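Local structure of precorrin-3 methylase (Rhodobacter capsulatus, 3NUT) at residues G90-A95 and F137-L142. The protein is probably an S-adenosyl-L-methionine-dependent methyltransferase of the vitamin B12 (adenosylcobalamin) pathway, thought to methylate a precorrin. Residues are numbered along the deposited sequence; the frame is centred on the assembly and turned at random.
With SAH (S-adenosyl-L-homocysteine), chain E.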
loop_
_atom_site.group_PDB
_atom_site.type_symbol
_atom_site.label_atom_id
_atom_site.label_comp_id
_atom_site.label_asym_id
_atom_site.label_seq_id
_atom_site.Cartn_x
_atom_site.Cartn_y
_atom_site.Cartn_z
ATOM N N GLY A 90 7.544 -1.583 5.780
ATOM C CA GLY A 90 8.203 -2.025 4.561
ATOM C C GLY A 90 8.181 -0.950 3.485
ATOM O O GLY A 90 8.554 -1.195 2.322
ATOM N N VAL A 91 7.748 0.247 3.868
ATOM C CA VAL A 91 7.593 1.335 2.911
ATOM C C VAL A 91 8.512 2.503 3.306
ATOM O O VAL A 91 8.169 3.334 4.172
ATOM C CB VAL A 91 6.095 1.748 2.756
ATOM C CG1 VAL A 91 5.946 2.895 1.743
ATOM C CG2 VAL A 91 5.247 0.560 2.310
ATOM N N PHE A 92 9.693 2.548 2.686
ATOM C CA PHE A 92 10.702 3.591 2.992
ATOM C C PHE A 92 10.844 3.766 4.499
ATOM O O PHE A 92 10.631 4.862 5.021
ATOM C CB PHE A 92 10.329 4.925 2.320
ATOM C CG PHE A 92 10.035 4.776 0.860
ATOM C CD1 PHE A 92 10.975 4.162 0.005
ATOM C CD2 PHE A 92 8.826 5.224 0.331
ATOM C CE1 PHE A 92 10.704 3.990 -1.344
ATOM C CE2 PHE A 92 8.544 5.065 -1.025
ATOM C CZ PHE A 92 9.479 4.436 -1.866
ATOM N N ALA A 93 11.174 2.667 5.191
ATOM C CA ALA A 93 11.094 2.612 6.656
ATOM C C ALA A 93 12.017 1.558 7.230
ATOM O O ALA A 93 12.967 1.150 6.576
ATOM C CB ALA A 93 9.622 2.420 7.125
ATOM N N MET A 94 11.745 1.118 8.455
ATOM C CA MET A 94 12.737 0.408 9.252
ATOM C C MET A 94 12.926 -1.106 8.953
ATOM O O MET A 94 13.950 -1.692 9.335
ATOM C CB MET A 94 12.463 0.644 10.747
ATOM C CG MET A 94 13.037 1.949 11.307
ATOM S SD MET A 94 14.852 2.044 11.196
ATOM C CE MET A 94 15.355 0.652 12.189
ATOM N N ALA A 95 11.959 -1.735 8.294
ATOM C CA ALA A 95 12.073 -3.163 8.012
ATOM C C ALA A 95 13.308 -3.470 7.150
ATOM O O ALA A 95 14.087 -4.378 7.486
ATOM C CB ALA A 95 10.802 -3.727 7.401
ATOM N N PHE A 137 -0.215 1.794 -10.262
ATOM C CA PHE A 137 0.420 2.946 -9.639
ATOM C C PHE A 137 1.794 2.583 -9.096
ATOM O O PHE A 137 2.144 1.402 -8.977
ATOM C CB PHE A 137 -0.489 3.521 -8.532
ATOM C CG PHE A 137 -0.623 2.624 -7.320
ATOM C CD1 PHE A 137 0.293 2.705 -6.274
ATOM C CD2 PHE A 137 -1.658 1.703 -7.233
ATOM C CE1 PHE A 137 0.175 1.877 -5.149
ATOM C CE2 PHE A 137 -1.774 0.854 -6.113
ATOM C CZ PHE A 137 -0.860 0.956 -5.066
ATOM N N CYS A 138 2.574 3.597 -8.758
ATOM C CA CYS A 138 3.869 3.343 -8.138
ATOM C C CYS A 138 4.135 4.283 -6.974
ATOM O O CYS A 138 3.538 5.360 -6.882
ATOM C CB CYS A 138 4.976 3.456 -9.176
ATOM S SG CYS A 138 5.129 5.106 -9.841
ATOM N N ALA A 139 5.030 3.874 -6.083
ATOM C CA ALA A 139 5.405 4.684 -4.938
ATOM C C ALA A 139 6.846 5.112 -5.095
ATOM O O ALA A 139 7.715 4.302 -5.435
ATOM C CB ALA A 139 5.215 3.901 -3.639
ATOM N N ILE A 140 7.107 6.383 -4.851
ATOM C CA ILE A 140 8.424 6.933 -5.139
ATOM C C ILE A 140 8.887 7.854 -4.016
ATOM O O ILE A 140 8.177 8.791 -3.617
ATOM C CB ILE A 140 8.458 7.685 -6.515
ATOM C CG1 ILE A 140 8.197 6.718 -7.687
ATOM C CG2 ILE A 140 9.801 8.375 -6.720
ATOM C CD1 ILE A 140 7.961 7.408 -9.072
ATOM N N ASN A 141 10.077 7.586 -3.509
ATOM C CA ASN A 141 10.650 8.409 -2.463
ATOM C C ASN A 141 11.453 9.556 -3.101
ATOM O O ASN A 141 12.394 9.310 -3.862
ATOM C CB ASN A 141 11.542 7.519 -1.599
ATOM C CG ASN A 141 12.193 8.250 -0.457
ATOM O OD1 ASN A 141 11.725 9.300 -0.001
ATOM N ND2 ASN A 141 13.286 7.677 0.038
ATOM N N LEU A 142 11.078 10.794 -2.793
ATOM C CA LEU A 142 11.727 11.990 -3.380
ATOM C C LEU A 142 12.788 12.647 -2.493
ATOM O O LEU A 142 13.341 13.681 -2.869
ATOM C CB LEU A 142 10.696 13.061 -3.756
ATOM C CG LEU A 142 9.499 12.759 -4.654
ATOM C CD1 LEU A 142 8.897 14.064 -5.089
ATOM C CD2 LEU A 142 9.848 11.925 -5.873
HETATM N N SAH E . 6.557 3.992 6.321
HETATM C CA SAH E . 5.865 5.267 5.959
HETATM C CB SAH E . 6.714 6.094 4.980
HETATM C CG SAH E . 7.895 6.758 5.689
HETATM S SD SAH E . 8.561 8.146 4.800
HETATM C C SAH E . 4.591 4.852 5.319
HETATM O O SAH E . 4.525 3.660 5.051
HETATM O OXT SAH E . 3.637 5.611 5.054
HETATM C "C5'" SAH E . 7.680 9.511 5.525
HETATM C "C4'" SAH E . 6.853 10.268 4.466
HETATM O "O4'" SAH E . 5.590 9.611 4.296
HETATM C "C3'" SAH E . 6.500 11.730 4.780
HETATM O "O3'" SAH E . 7.450 12.686 4.288
HETATM C "C2'" SAH E . 5.191 11.933 4.049
HETATM O "O2'" SAH E . 5.393 12.166 2.639
HETATM C "C1'" SAH E . 4.532 10.573 4.177
HETATM N N9 SAH E . 3.608 10.518 5.334
HETATM C C8 SAH E . 3.755 9.791 6.460
HETATM N N7 SAH E . 2.684 9.986 7.290
HETATM C C5 SAH E . 1.827 10.852 6.692
HETATM C C6 SAH E . 0.507 11.485 6.995
HETATM N N6 SAH E . -0.161 11.246 8.153
HETATM N N1 SAH E . -0.028 12.336 6.083
HETATM C C2 SAH E . 0.607 12.604 4.923
HETATM N N3 SAH E . 1.803 12.063 4.589
HETATM C C4 SAH E . 2.453 11.200 5.412
#
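The loop 90-93, leading into helix 94-104, meets strand 137-141 most closely at F92 and N141, their CA atoms 7.3 Å apart, and the F92 ring reaches across A139 to N141. No hydrogen bond joins the two segments, and F92 takes part in every residue contact within 4.5 Å. N141 CB stands over the centre of one ring face, 3.6 Å from the centroid and 9° off the normal, a well-formed CH-pi contact; the ring and amide planes are turned 35° against each other, and the two side chains pass in opposite directions. At the ring's edge, near its plane, lies A139 O, 4.0 Å from F92 CZ, while A139 CB approaches F92 CE2 at a looser 4.4 Å. With CG anti to the carbonyl carbon (chi1 -51°), the F92 ring is directed at the strand. On the ligand side, V91 O accepts a hydrogen bond of 2.8 Å from the amino N of S-adenosyl-L-homocysteine, and A93 CB lies 3.5 Å from the same nitrogen. The amide OD1 of N141 receives a hydrogen bond from ND2 of N170, whose own OD1 is hydrogen-bonded to S-adenosyl-L-homocysteine, which makes N141 a second-shell residue. Y169 meets the F92 ring edge-to-face, and N141 N is hydrogen-bonded to D136 OD1 of the second subunit. An alanine at F92 would remove the ring, which would probably leave N141 CB without its aromatic face and open a gap between loop and strand. The contact thus spans the cleft between the two halves of this tetrapyrrole methylase: dispersion and weak CH-pi attraction join a ligand-binding loop to strand 137-141, outermost within its chain but continued by an antiparallel strand of the second subunit, while the polar groups of V91 and N141 turn to the ligand, N170 and D136 of that subunit.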